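Local coordinates for protein beta-methylmalyl-CoA dehydratase (Chloroflexus aurantiacus, PDB 4E3E) that catalyses the reversible dehydration of beta-methylmalyl-CoA to mesaconyl-CoA, a step of the glyoxylate assimilation cycle, at residues E12-G17 with V146-R151; I112-N117 with P156-V161; V169-L174 with A300-T305; V176-S181 with T345-R350; V315-R320 with P336-D341. All coordinates share one frame; numbering follows the deposited sequence.

Contact 1 (E12-G17 with V146-R151); sequences EDFRLG and VMVRKR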
# COMPACT_ATOMS: atom_id res chain seq x y z
N GLU A 12 -15.50 3.67 34.11
CA GLU A 12 -16.74 4.00 34.84
C GLU A 12 -17.90 4.34 33.90
O GLU A 12 -19.06 4.39 34.33
CB GLU A 12 -16.50 5.12 35.87
CG GLU A 12 -16.11 6.48 35.29
CD GLU A 12 -14.60 6.70 35.22
OE1 GLU A 12 -13.89 5.86 34.62
OE2 GLU A 12 -14.13 7.72 35.77
N ASP A 13 -17.59 4.56 32.63
CA ASP A 13 -18.59 4.90 31.63
C ASP A 13 -19.39 3.70 31.14
O ASP A 13 -20.48 3.86 30.59
CB ASP A 13 -17.95 5.63 30.45
CG ASP A 13 -17.29 6.93 30.85
OD1 ASP A 13 -17.78 7.60 31.79
OD2 ASP A 13 -16.27 7.29 30.23
N PHE A 14 -18.84 2.50 31.34
CA PHE A 14 -19.48 1.28 30.84
C PHE A 14 -20.62 0.81 31.73
O PHE A 14 -20.56 0.92 32.96
CB PHE A 14 -18.45 0.16 30.66
CG PHE A 14 -17.48 0.41 29.53
CD1 PHE A 14 -17.90 0.32 28.20
CD2 PHE A 14 -16.14 0.71 29.80
CE1 PHE A 14 -17.00 0.54 27.15
CE2 PHE A 14 -15.25 0.93 28.76
CZ PHE A 14 -15.67 0.84 27.44
N ARG A 15 -21.67 0.28 31.10
CA ARG A 15 -22.79 -0.30 31.83
C ARG A 15 -23.01 -1.74 31.40
O ARG A 15 -23.09 -2.03 30.20
CB ARG A 15 -24.07 0.52 31.61
CG ARG A 15 -24.06 1.89 32.25
CD ARG A 15 -23.93 1.81 33.76
NE ARG A 15 -23.87 3.14 34.38
CZ ARG A 15 -22.77 3.88 34.49
NH1 ARG A 15 -21.61 3.44 34.02
NH2 ARG A 15 -22.84 5.07 35.07
N LEU A 16 -23.11 -2.64 32.38
CA LEU A 16 -23.40 -4.04 32.10
C LEU A 16 -24.64 -4.15 31.22
O LEU A 16 -25.67 -3.57 31.51
CB LEU A 16 -23.61 -4.83 33.39
CG LEU A 16 -23.86 -6.33 33.17
CD1 LEU A 16 -22.62 -6.99 32.59
CD2 LEU A 16 -24.31 -7.02 34.45
N GLY A 17 -24.52 -4.90 30.14
CA GLY A 17 -25.64 -5.11 29.23
C GLY A 17 -25.83 -4.05 28.15
O GLY A 17 -26.70 -4.20 27.29
N VAL A 146 -10.52 -6.11 28.12
CA VAL A 146 -9.51 -5.05 28.07
C VAL A 146 -9.40 -4.37 29.43
O VAL A 146 -10.40 -4.24 30.15
CB VAL A 146 -9.84 -3.97 27.00
CG1 VAL A 146 -9.62 -4.52 25.61
CG2 VAL A 146 -11.28 -3.51 27.10
N MSE A 147 -8.20 -3.94 29.77
CA MSE A 147 -7.99 -3.17 30.99
C MSE A 147 -8.09 -1.74 30.58
O MSE A 147 -7.31 -1.26 29.76
CB MSE A 147 -6.60 -3.48 31.52
CG MSE A 147 -6.48 -2.72 32.84
SE MSE A 147 -4.72 -3.17 33.57
CE MSE A 147 -5.19 -4.87 34.46
N VAL A 148 -9.08 -1.03 31.13
CA VAL A 148 -9.36 0.35 30.75
C VAL A 148 -9.14 1.33 31.90
O VAL A 148 -9.49 1.04 33.06
CB VAL A 148 -10.81 0.52 30.22
CG1 VAL A 148 -11.05 1.93 29.69
CG2 VAL A 148 -11.09 -0.51 29.13
N ARG A 149 -8.55 2.48 31.58
CA ARG A 149 -8.37 3.55 32.55
C ARG A 149 -9.69 4.07 33.09
O ARG A 149 -10.69 4.18 32.36
CB ARG A 149 -7.65 4.73 31.90
CG ARG A 149 -6.20 4.51 31.56
CD ARG A 149 -5.60 5.80 31.02
NE ARG A 149 -4.29 5.56 30.42
CZ ARG A 149 -4.08 5.30 29.13
NH1 ARG A 149 -5.09 5.26 28.26
NH2 ARG A 149 -2.85 5.10 28.70
N LYS A 150 -9.69 4.39 34.38
CA LYS A 150 -10.74 5.20 34.95
C LYS A 150 -10.34 6.65 34.72
O LYS A 150 -9.17 7.01 34.87
CB LYS A 150 -10.89 4.93 36.44
CG LYS A 150 -11.64 3.65 36.76
CD LYS A 150 -11.74 3.40 38.26
CE LYS A 150 -12.72 4.34 38.94
NZ LYS A 150 -12.90 4.01 40.38
N ARG A 151 -11.30 7.48 34.33
CA ARG A 151 -11.06 8.91 34.22
C ARG A 151 -10.91 9.50 35.62
O ARG A 151 -9.96 10.23 35.90
CB ARG A 151 -12.18 9.59 33.44
CG ARG A 151 -12.04 11.10 33.29
CD ARG A 151 -13.28 11.69 32.63
NE ARG A 151 -14.49 11.14 33.23
CZ ARG A 151 -15.25 10.20 32.68
NH1 ARG A 151 -14.96 9.69 31.49
NH2 ARG A 151 -16.32 9.76 33.34
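Glu-12 and Asp-13 hold Arg-151 in a salt-bridge network near the N-terminus. It ties the loop before strand 19-27 to the chain just after the end of strand 138-149. Asp-13 and Arg-151 form an end-on pair with two nitrogens. Arg-151 NH2 donates to Asp-13 OD1 at 3.0 Å. Arg-151 NH1 donates to Asp-13 OD2, also at 3.0 Å. Both oxygens use their syn lone pairs, and the carboxylate and guanidinium planes are only 17° apart. The bonds are nearly straight, so the pair fixes the rotation of both groups. Asp-13 OD2 also accepts from the backbone N of Phe-10. A leucine in place of Asp-13 would probably leave the Arg-151 guanidinium without its in-plane partner and let it turn.

Glu-12 binds Arg-151 differently. Its OE2 stands over one face of the guanidinium, and the 3.9 Å from Glu-12 OE2 to Arg-151 NH2 is a long salt bridge of charge alone. Glu-12 OE1 accepts the backbone N of Arg-151 at 3.1 Å. Glu-12 OE2 takes the N of Asp-152. The Glu-12 chain bends at chi2 (-94°), which brings the carboxylate to this backbone. Further along, the Phe-14 ring presents its edge to Val-148 CG1, with Phe-14 CE2 4.4 Å from that methyl. The Lys-150 amine turns elsewhere, to the carbonyls of Ala-155 and Pro-153. A bidentate arginine-carboxylate salt bridge with a second acid over the guanidinium face thus joins the 3-10 segment before strand 19-27 to the exit of strand 138-149 in the hot-dog fold.

Contact 2 (I112-N117 with P156-V161); sequences IGLRQN and PAPETV. With SO4 (sulfate ion), chain C.
Ile-112 meets Val-161 only through its backbone: Ile-112 O is 4.1 Å from Val-161 CG1. Its CB points away from Val-161, and the side chain packs on Tyr-126 and Ile-143. Gly-113 follows, with its CA 3.0 Å from Val-161 O. A beta carbon at this position would clash with that oxygen. Ile-112 and Gly-113 both face Tyr-126 in the neighbouring strand, a classic beta bulge.

Leu-114 makes the one bridge of the contact, an antiparallel hydrogen-bonded pair with Val-161. Leu-114 N donates to Val-161 O at 2.8 Å, and Val-161 N returns a bond to Leu-114 O at 2.9 Å. The CA of Thr-160 adds a CA-H...O contact to Leu-114 O. The Leu-114 side chain crosses Pro-158 at about a right angle, with Leu-114 CD1 3.8 Å from Pro-158 CB.

Arg-115 lies alongside Thr-160, and both side chains point the same way. Arg-115 CG touches Thr-160 CG2 at 3.8 Å. Beyond this the chain bends at chi3 (69°) and carries the guanidinium to a sulfate ion, probably from the crystallisation liquor. Arg-115 NH1 donates to sulfate O3 at 2.8 Å, while NH2 makes two weak bonds to the same ion. Lys-118 also binds it.

Gln-116 has CG anti to the backbone N (chi1 176°), and its extended chain lays the amide against Ala-157, with Gln-116 OE1 3.5 Å from Ala-157 CB. Gln-116 OE1 also accepts from Lys-150. The pattern is a single antiparallel beta bridge, by which the loop after strand 138-149 returns beside strand 104-116 of the hot-dog sheet.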
# COMPACT_ATOMS: atom_id res chain seq x y z
N ILE A 112 -20.60 -7.45 28.63
CA ILE A 112 -21.05 -8.67 29.29
C ILE A 112 -20.30 -8.91 30.60
O ILE A 112 -20.52 -9.91 31.27
CB ILE A 112 -20.90 -9.92 28.38
CG1 ILE A 112 -19.42 -10.17 28.01
CG2 ILE A 112 -21.81 -9.80 27.16
CD1 ILE A 112 -19.15 -11.54 27.41
N GLY A 113 -19.40 -7.99 30.94
CA GLY A 113 -18.64 -8.12 32.18
C GLY A 113 -17.91 -6.85 32.57
O GLY A 113 -17.45 -6.10 31.70
N LEU A 114 -17.83 -6.62 33.88
CA LEU A 114 -17.07 -5.51 34.45
C LEU A 114 -16.42 -5.95 35.76
O LEU A 114 -17.04 -6.64 36.57
CB LEU A 114 -17.99 -4.31 34.74
CG LEU A 114 -18.64 -3.52 33.59
CD1 LEU A 114 -19.64 -2.50 34.13
CD2 LEU A 114 -17.57 -2.86 32.74
N ARG A 115 -15.17 -5.54 35.96
CA ARG A 115 -14.49 -5.72 37.24
C ARG A 115 -13.43 -4.65 37.46
O ARG A 115 -12.39 -4.64 36.80
CB ARG A 115 -13.86 -7.12 37.40
CG ARG A 115 -13.23 -7.33 38.78
CD ARG A 115 -12.45 -8.64 38.91
NE ARG A 115 -11.22 -8.65 38.13
CZ ARG A 115 -10.01 -8.32 38.59
NH1 ARG A 115 -9.85 -7.93 39.86
NH2 ARG A 115 -8.95 -8.38 37.79
N GLN A 116 -13.71 -3.74 38.40
CA GLN A 116 -12.74 -2.72 38.77
C GLN A 116 -11.52 -3.41 39.36
O GLN A 116 -11.66 -4.34 40.14
CB GLN A 116 -13.34 -1.73 39.78
CG GLN A 116 -12.32 -0.71 40.27
CD GLN A 116 -12.97 0.46 40.97
OE1 GLN A 116 -13.69 1.26 40.35
NE2 GLN A 116 -12.72 0.58 42.27
N ASN A 117 -10.33 -2.96 38.97
CA ASN A 117 -9.10 -3.50 39.52
C ASN A 117 -8.89 -3.11 40.98
O ASN A 117 -9.46 -2.12 41.45
CB ASN A 117 -7.89 -3.16 38.64
CG ASN A 117 -7.81 -4.03 37.42
OD1 ASN A 117 -7.76 -5.27 37.52
ND2 ASN A 117 -7.79 -3.41 36.23
N PRO A 156 -17.39 5.54 41.78
CA PRO A 156 -17.77 4.26 42.39
C PRO A 156 -17.53 3.07 41.46
O PRO A 156 -17.70 3.18 40.24
CB PRO A 156 -19.27 4.43 42.68
CG PRO A 156 -19.72 5.56 41.80
CD PRO A 156 -18.53 6.47 41.71
N ALA A 157 -17.12 1.94 42.04
CA ALA A 157 -16.93 0.70 41.30
C ALA A 157 -18.29 0.15 40.87
O ALA A 157 -19.27 0.27 41.62
CB ALA A 157 -16.20 -0.31 42.17
N PRO A 158 -18.37 -0.44 39.66
CA PRO A 158 -19.59 -1.18 39.32
C PRO A 158 -19.60 -2.50 40.08
O PRO A 158 -18.56 -2.93 40.59
CB PRO A 158 -19.42 -1.45 37.82
CG PRO A 158 -17.95 -1.51 37.61
CD PRO A 158 -17.35 -0.53 38.60
N GLU A 159 -20.76 -3.14 40.17
CA GLU A 159 -20.82 -4.48 40.71
C GLU A 159 -20.00 -5.39 39.79
O GLU A 159 -20.12 -5.29 38.57
CB GLU A 159 -22.26 -4.97 40.78
CG GLU A 159 -22.41 -6.25 41.59
CD GLU A 159 -23.79 -6.84 41.48
OE1 GLU A 159 -24.78 -6.07 41.51
OE2 GLU A 159 -23.89 -8.08 41.37
N THR A 160 -19.17 -6.24 40.37
CA THR A 160 -18.36 -7.17 39.59
C THR A 160 -19.24 -8.23 38.93
O THR A 160 -19.98 -8.94 39.61
CB THR A 160 -17.29 -7.85 40.46
OG1 THR A 160 -16.37 -6.86 40.92
CG2 THR A 160 -16.54 -8.92 39.66
N VAL A 161 -19.18 -8.30 37.60
CA VAL A 161 -19.79 -9.39 36.85
C VAL A 161 -18.77 -9.89 35.84
O VAL A 161 -18.35 -9.15 34.95
CB VAL A 161 -21.08 -8.97 36.11
CG1 VAL A 161 -21.60 -10.10 35.23
CG2 VAL A 161 -22.15 -8.53 37.11
S SO4 C . -6.06 -7.62 40.19
O1 SO4 C . -4.97 -6.75 40.68
O2 SO4 C . -6.21 -8.80 41.06
O3 SO4 C . -7.32 -6.83 40.20
O4 SO4 C . -5.74 -8.08 38.81

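Contact 3 (V169-L174 with A300-T305); sequences VPVTDL and AIPGRT
Asp-173 N donates to Pro-170 O at 2.7 Å, and this bond shapes the turn that presents Val-171 and Thr-172 to Ile-301 and Pro-302. No hydrogen bond crosses between the two segments. The backbone bonds that shape each turn lie within its own segment. In the facing segment Arg-304 N donates to Ile-301 O at 3.1 Å, closing a type II beta turn from Ile-301 to Arg-304. Gly-303 takes the positive phi that this turn calls for.

Apolar groups join the two turns. Val-171 puts CG2 anti to its backbone N, which sets its other methyl, CG1, between N and the carbonyl carbon (chi1 75°). CG2 then meets the end of the Ile-301 side chain at 3.7 Å from Ile-301 CD1. The two side chains cross obliquely. Val-171 CG2 is also a van der Waals neighbour of Ala-300 O, 3.5 Å away. The same Ile-301 CD1 is 4.0 Å from Leu-174 CD1, and here the crossing is near a right angle. Val-171 and Leu-174 both meet this one delta methyl, from neighbouring directions. At the outer end Thr-172 CG2 touches the ring of Pro-302, 3.8 Å from its CG, also crossing at about a right angle.

Leu-174 also rests on Ala-272 and Ala-273 of strand 270-278. Arg-304 turns away to a salt bridge with Asp-306 and a hydrogen bond to the carbonyl of Tyr-178. The site is a type II turn, linking antiparallel strands 288-300 and 307-318, packed against a loop that follows the N-terminal half of the fold.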
# COMPACT_ATOMS: atom_id res chain seq x y z
N VAL A 169 -13.90 -22.54 20.66
CA VAL A 169 -15.11 -22.67 19.86
C VAL A 169 -15.31 -24.16 19.58
O VAL A 169 -14.41 -24.79 19.01
CB VAL A 169 -15.01 -21.89 18.53
CG1 VAL A 169 -16.24 -22.13 17.65
CG2 VAL A 169 -14.81 -20.39 18.80
N PRO A 170 -16.47 -24.74 19.97
CA PRO A 170 -16.68 -26.18 19.73
C PRO A 170 -16.66 -26.53 18.24
O PRO A 170 -17.14 -25.75 17.40
CB PRO A 170 -18.09 -26.43 20.29
CG PRO A 170 -18.33 -25.32 21.25
CD PRO A 170 -17.58 -24.13 20.73
N VAL A 171 -16.11 -27.69 17.92
CA VAL A 171 -15.99 -28.15 16.55
C VAL A 171 -17.38 -28.20 15.87
O VAL A 171 -17.49 -28.00 14.65
CB VAL A 171 -15.23 -29.51 16.47
CG1 VAL A 171 -16.09 -30.68 16.93
CG2 VAL A 171 -14.71 -29.76 15.07
N THR A 172 -18.43 -28.41 16.66
CA THR A 172 -19.79 -28.44 16.15
C THR A 172 -20.30 -27.04 15.78
O THR A 172 -21.32 -26.92 15.11
CB THR A 172 -20.76 -29.09 17.15
OG1 THR A 172 -20.55 -28.51 18.44
CG2 THR A 172 -20.50 -30.60 17.23
N ASP A 173 -19.59 -25.99 16.21
CA ASP A 173 -19.95 -24.60 15.86
C ASP A 173 -19.18 -24.03 14.66
O ASP A 173 -19.46 -22.92 14.21
CB ASP A 173 -19.72 -23.65 17.06
CG ASP A 173 -20.75 -23.84 18.17
OD1 ASP A 173 -21.76 -24.54 17.97
OD2 ASP A 173 -20.54 -23.28 19.26
N LEU A 174 -18.20 -24.78 14.15
CA LEU A 174 -17.35 -24.27 13.06
C LEU A 174 -18.08 -24.24 11.73
O LEU A 174 -18.75 -25.19 11.38
CB LEU A 174 -16.10 -25.13 12.91
CG LEU A 174 -15.16 -25.26 14.12
CD1 LEU A 174 -13.95 -26.11 13.76
CD2 LEU A 174 -14.71 -23.91 14.61
N ALA A 300 -12.19 -34.40 14.19
CA ALA A 300 -13.04 -34.63 13.02
C ALA A 300 -14.12 -33.56 12.97
O ALA A 300 -14.56 -33.06 14.01
CB ALA A 300 -13.68 -36.02 13.09
N ILE A 301 -14.57 -33.24 11.76
CA ILE A 301 -15.67 -32.32 11.58
C ILE A 301 -16.91 -33.19 11.41
O ILE A 301 -16.93 -34.05 10.52
CB ILE A 301 -15.49 -31.40 10.34
CG1 ILE A 301 -14.22 -30.52 10.48
CG2 ILE A 301 -16.72 -30.52 10.13
CD1 ILE A 301 -14.38 -29.34 11.40
N PRO A 302 -17.92 -32.97 12.27
CA PRO A 302 -19.16 -33.74 12.19
C PRO A 302 -19.75 -33.68 10.80
O PRO A 302 -19.90 -32.59 10.24
CB PRO A 302 -20.09 -33.04 13.20
CG PRO A 302 -19.17 -32.36 14.15
CD PRO A 302 -17.94 -32.00 13.38
N GLY A 303 -20.07 -34.85 10.24
CA GLY A 303 -20.73 -34.94 8.94
C GLY A 303 -19.82 -34.83 7.73
O GLY A 303 -20.30 -34.92 6.59
N ARG A 304 -18.51 -34.64 7.96
CA ARG A 304 -17.54 -34.39 6.87
C ARG A 304 -16.31 -35.29 6.98
O ARG A 304 -15.79 -35.49 8.07
CB ARG A 304 -17.04 -32.93 6.89
CG ARG A 304 -18.11 -31.86 6.94
CD ARG A 304 -18.77 -31.67 5.60
NE ARG A 304 -17.83 -31.22 4.58
CZ ARG A 304 -17.67 -29.96 4.21
NH1 ARG A 304 -18.40 -29.00 4.77
NH2 ARG A 304 -16.79 -29.66 3.26
N THR A 305 -15.84 -35.80 5.85
CA THR A 305 -14.57 -36.54 5.82
C THR A 305 -13.53 -35.94 4.87
O THR A 305 -12.40 -36.43 4.80
CB THR A 305 -14.77 -38.02 5.47
OG1 THR A 305 -15.46 -38.12 4.22
CG2 THR A 305 -15.59 -38.75 6.57

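Contact 4 (V176-S181 with T345-R350); sequences VPYTVS and TVLMPR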
# COMPACT_ATOMS: atom_id res chain seq x y z
N VAL A 176 -17.79 -24.55 7.80
CA VAL A 176 -16.89 -25.21 6.84
C VAL A 176 -17.45 -24.89 5.45
O VAL A 176 -18.18 -25.70 4.87
CB VAL A 176 -16.80 -26.74 7.07
CG1 VAL A 176 -15.80 -27.38 6.12
CG2 VAL A 176 -16.43 -27.05 8.51
N PRO A 177 -17.10 -23.71 4.91
CA PRO A 177 -17.82 -23.10 3.78
C PRO A 177 -17.38 -23.57 2.41
O PRO A 177 -17.93 -23.13 1.41
CB PRO A 177 -17.46 -21.62 3.92
CG PRO A 177 -16.09 -21.62 4.57
CD PRO A 177 -15.97 -22.88 5.37
N TYR A 178 -16.38 -24.44 2.36
CA TYR A 178 -15.92 -24.98 1.08
C TYR A 178 -15.79 -26.49 1.16
O TYR A 178 -15.94 -27.09 2.23
CB TYR A 178 -14.62 -24.31 0.64
CG TYR A 178 -13.57 -24.21 1.72
CD1 TYR A 178 -12.73 -25.28 1.99
CD2 TYR A 178 -13.41 -23.04 2.46
CE1 TYR A 178 -11.75 -25.19 2.97
CE2 TYR A 178 -12.43 -22.94 3.45
CZ TYR A 178 -11.61 -24.02 3.70
OH TYR A 178 -10.62 -23.94 4.68
N THR A 179 -15.54 -27.12 0.01
CA THR A 179 -15.49 -28.57 -0.09
C THR A 179 -14.26 -28.97 -0.87
O THR A 179 -13.90 -28.33 -1.85
CB THR A 179 -16.72 -29.10 -0.85
OG1 THR A 179 -17.90 -28.62 -0.22
CG2 THR A 179 -16.73 -30.62 -0.85
N VAL A 180 -13.63 -30.06 -0.44
CA VAL A 180 -12.41 -30.54 -1.07
C VAL A 180 -12.64 -31.92 -1.66
O VAL A 180 -13.24 -32.77 -1.01
CB VAL A 180 -11.26 -30.63 -0.05
CG1 VAL A 180 -10.00 -31.17 -0.71
CG2 VAL A 180 -10.98 -29.28 0.56
N SER A 181 -12.17 -32.15 -2.88
CA SER A 181 -12.00 -33.53 -3.33
C SER A 181 -10.59 -33.71 -3.85
O SER A 181 -10.02 -32.79 -4.45
CB SER A 181 -13.04 -33.94 -4.38
OG SER A 181 -12.95 -33.13 -5.53
N THR A 345 -8.13 -22.46 15.61
CA THR A 345 -8.51 -23.68 14.93
C THR A 345 -8.53 -23.45 13.42
O THR A 345 -9.20 -22.52 12.91
CB THR A 345 -9.88 -24.16 15.41
OG1 THR A 345 -9.82 -24.43 16.81
CG2 THR A 345 -10.30 -25.44 14.68
N VAL A 346 -7.80 -24.31 12.71
CA VAL A 346 -7.72 -24.22 11.25
C VAL A 346 -8.49 -25.38 10.63
O VAL A 346 -8.73 -26.41 11.28
CB VAL A 346 -6.26 -24.26 10.76
CG1 VAL A 346 -5.49 -23.05 11.29
CG2 VAL A 346 -5.57 -25.56 11.20
N LEU A 347 -8.90 -25.19 9.39
CA LEU A 347 -9.46 -26.28 8.61
C LEU A 347 -8.37 -26.76 7.65
O LEU A 347 -7.63 -25.93 7.10
CB LEU A 347 -10.69 -25.81 7.82
CG LEU A 347 -11.84 -25.14 8.59
CD1 LEU A 347 -12.92 -24.65 7.63
CD2 LEU A 347 -12.45 -26.09 9.62
N MSE A 348 -8.28 -28.07 7.45
CA MSE A 348 -7.29 -28.65 6.52
C MSE A 348 -7.90 -29.80 5.75
O MSE A 348 -8.59 -30.63 6.34
CB MSE A 348 -6.08 -29.13 7.33
CG MSE A 348 -5.03 -29.78 6.43
SE MSE A 348 -3.35 -30.14 7.42
CE MSE A 348 -2.66 -28.36 7.97
N PRO A 349 -7.64 -29.89 4.43
CA PRO A 349 -8.14 -31.02 3.66
C PRO A 349 -7.64 -32.35 4.23
O PRO A 349 -6.51 -32.42 4.75
CB PRO A 349 -7.54 -30.81 2.27
CG PRO A 349 -7.27 -29.35 2.20
CD PRO A 349 -6.86 -28.96 3.59
N ARG A 350 -8.47 -33.37 4.12
CA ARG A 350 -8.12 -34.74 4.53
C ARG A 350 -7.77 -35.62 3.32
O ARG A 350 -8.21 -35.35 2.20
CB ARG A 350 -9.27 -35.37 5.29
CG ARG A 350 -9.54 -34.73 6.63
CD ARG A 350 -10.71 -35.40 7.35
NE ARG A 350 -10.58 -36.85 7.43
CZ ARG A 350 -11.34 -37.63 8.20
NH1 ARG A 350 -12.28 -37.12 8.97
NH2 ARG A 350 -11.15 -38.95 8.19
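Leu-347 carries most of this buried contact. Leu-347 CD1 meets the CD corner of the Pro-177 ring at 4.2 Å. The same CD1 lies 4.1 Å from Val-176 CA. The other methyl, Leu-347 CD2, meets Val-176 CG2 at 4.2 Å. The Tyr-178 ring leans against Leu-347, and Tyr-178 OH sits 3.7 Å from Leu-347 CB. Tyr-178 CG stands between the backbone N and the carbonyl carbon (chi1 47°), which swings the phenol toward Leu-347. Further along, Val-180 sets both methyls against the CB-CG edge of Pro-349. The nearer, Val-180 CG1, is 3.9 Å from Pro-349 CB.

No hydrogen bond crosses the two segments. Polar groups of the loop are held from outside. Tyr-178 OH is hydrogen-bonded to Ser-270 OG. Asp-306 accepts the N of Val-180. Ile-307 of strand 307-318 packs against Val-176, Tyr-178 and Val-180. Pro-177 also touches Val-98, a substrate-binding residue by similarity. The loop therefore probably lies near the substrate site. Its apolar side chains cover the C-terminal end of strand 338-349 in the hot-dog sheet.

Contact 5 (V315-R320 with P336-D341); sequences VATKDR and PAVVLD
Strands 315-318 and 338-341 run antiparallel, their axes 166° apart, and the pairing shifts by one residue at a classic beta bulge in the hot-dog sheet. Ala-316 O is the pivot. It takes Val-339 N at 2.9 Å, almost straight at 171°, and a weaker bond from Leu-340 N at 3.4 Å. Both Val-339 and Leu-340 therefore face Ala-316. Ala-316 N donates in return to Leu-340 O, and beyond the bulge Lys-318 N binds Ala-337 O.

Val-338 shares one face of the sheet with Val-315 and Thr-317. Its CG1 meets Val-315 CG1 at 3.6 Å, and its CG2 lies 4.0 Å from Thr-317 CG2. An alanine at Val-338 is likely to open a gap between Val-315 and Thr-317, since both methyl contacts would be lost. Asp-341 is on this face too, with partners in Arg-313, Tyr-334 and Tyr-327.

On the other face Ala-316 CB touches Leu-340 CB at 3.7 Å. Ile-253 of helix 250-265 packs against Ala-316, Val-339 and Leu-340, the helix lying against the sheet as in other hot-dog proteins. Lys-318 crosses Val-339 at about a right angle before its amine reaches Asp-287. The bend at chi3 (101°) lays its aliphatic part on the valine, with Lys-318 CE 3.7 Å from Val-339 CG1.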
# COMPACT_ATOMS: atom_id res chain seq x y z
N VAL A 315 3.13 -19.50 18.54
CA VAL A 315 3.82 -18.60 19.46
C VAL A 315 4.76 -17.74 18.64
O VAL A 315 5.58 -18.27 17.88
CB VAL A 315 4.64 -19.42 20.49
CG1 VAL A 315 5.42 -18.49 21.41
CG2 VAL A 315 3.71 -20.32 21.30
N ALA A 316 4.64 -16.41 18.76
CA ALA A 316 5.57 -15.50 18.08
C ALA A 316 6.61 -14.99 19.07
O ALA A 316 6.30 -14.70 20.24
CB ALA A 316 4.85 -14.33 17.41
N THR A 317 7.83 -14.88 18.61
CA THR A 317 8.92 -14.39 19.42
C THR A 317 9.63 -13.29 18.69
O THR A 317 9.53 -13.18 17.51
CB THR A 317 9.92 -15.49 19.76
OG1 THR A 317 10.43 -16.05 18.57
CG2 THR A 317 9.28 -16.55 20.52
N LYS A 318 10.37 -12.48 19.41
CA LYS A 318 11.18 -11.49 18.78
C LYS A 318 12.63 -11.85 18.88
O LYS A 318 13.09 -12.25 19.91
CB LYS A 318 10.93 -10.09 19.31
CG LYS A 318 11.11 -9.90 20.79
CD LYS A 318 11.35 -8.45 21.13
CE LYS A 318 10.08 -7.84 21.65
NZ LYS A 318 10.15 -6.39 21.84
N ASP A 319 13.33 -11.73 17.78
CA ASP A 319 14.74 -11.89 17.75
C ASP A 319 15.14 -13.22 18.34
O ASP A 319 16.02 -13.29 19.15
CB ASP A 319 15.41 -10.75 18.49
CG ASP A 319 15.07 -9.40 17.91
OD1 ASP A 319 14.61 -9.30 16.79
OD2 ASP A 319 15.28 -8.42 18.60
N ARG A 320 14.46 -14.27 17.92
CA ARG A 320 14.51 -15.63 18.49
C ARG A 320 15.75 -15.95 19.34
O ARG A 320 16.89 -15.88 18.85
CB ARG A 320 14.32 -16.69 17.40
CG ARG A 320 15.58 -17.15 16.68
CD ARG A 320 15.36 -18.53 16.11
NE ARG A 320 14.38 -19.28 16.89
CZ ARG A 320 13.95 -20.49 16.59
NH1 ARG A 320 14.42 -21.11 15.51
NH2 ARG A 320 13.05 -21.10 17.36
N PRO A 336 10.83 -13.77 28.17
CA PRO A 336 10.81 -12.36 27.77
C PRO A 336 10.73 -12.17 26.25
O PRO A 336 10.28 -11.12 25.79
CB PRO A 336 12.13 -11.79 28.33
CG PRO A 336 12.90 -12.94 28.88
CD PRO A 336 11.93 -14.07 29.10
N ALA A 337 11.16 -13.17 25.49
CA ALA A 337 11.19 -13.09 24.03
C ALA A 337 9.83 -13.34 23.36
O ALA A 337 9.64 -12.99 22.19
CB ALA A 337 12.24 -14.04 23.46
N VAL A 338 8.89 -13.92 24.11
CA VAL A 338 7.58 -14.28 23.55
C VAL A 338 6.63 -13.07 23.53
O VAL A 338 6.40 -12.44 24.58
CB VAL A 338 6.94 -15.46 24.31
CG1 VAL A 338 5.53 -15.73 23.79
CG2 VAL A 338 7.79 -16.72 24.18
N VAL A 339 6.05 -12.79 22.36
CA VAL A 339 5.18 -11.61 22.19
C VAL A 339 3.73 -11.99 21.92
O VAL A 339 2.82 -11.17 22.10
CB VAL A 339 5.69 -10.63 21.10
CG1 VAL A 339 7.04 -10.00 21.51
CG2 VAL A 339 5.76 -11.31 19.72
N LEU A 340 3.52 -13.24 21.50
CA LEU A 340 2.18 -13.71 21.14
C LEU A 340 2.02 -15.17 21.50
O LEU A 340 2.89 -15.98 21.19
CB LEU A 340 1.96 -13.56 19.64
CG LEU A 340 0.57 -14.02 19.17
CD1 LEU A 340 -0.49 -13.05 19.71
CD2 LEU A 340 0.50 -14.16 17.65
N ASP A 341 0.92 -15.49 22.17
CA ASP A 341 0.51 -16.88 22.38
C ASP A 341 -0.90 -16.98 21.81
O ASP A 341 -1.85 -16.52 22.44
CB ASP A 341 0.54 -17.22 23.88
CG ASP A 341 0.13 -18.65 24.17
OD1 ASP A 341 -0.24 -19.40 23.22
OD2 ASP A 341 0.15 -19.04 25.36

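Overall arrangement
Contacts 1, 2, 4 and 5 reach one antiparallel sheet. Contact 3 lies in loops beside contact 4. Contacts 1 and 2 touch, their centres 8 Å apart. Contacts 3 and 4 also touch, with centres 10 Å apart. The centres of contacts 1 and 4 are 40 Å apart, on opposite sides of the chain's centre. Within each touching pair the segments alternate along the chain. Contact 5 is nested inside the loop closed by contact 4, and both use strand 338-349. The long loop after strand 138-149 supplies segments to contacts 2, 3 and 4. It thus ties the N-terminal strands to the C-terminal ones in a single double hot-dog sheet.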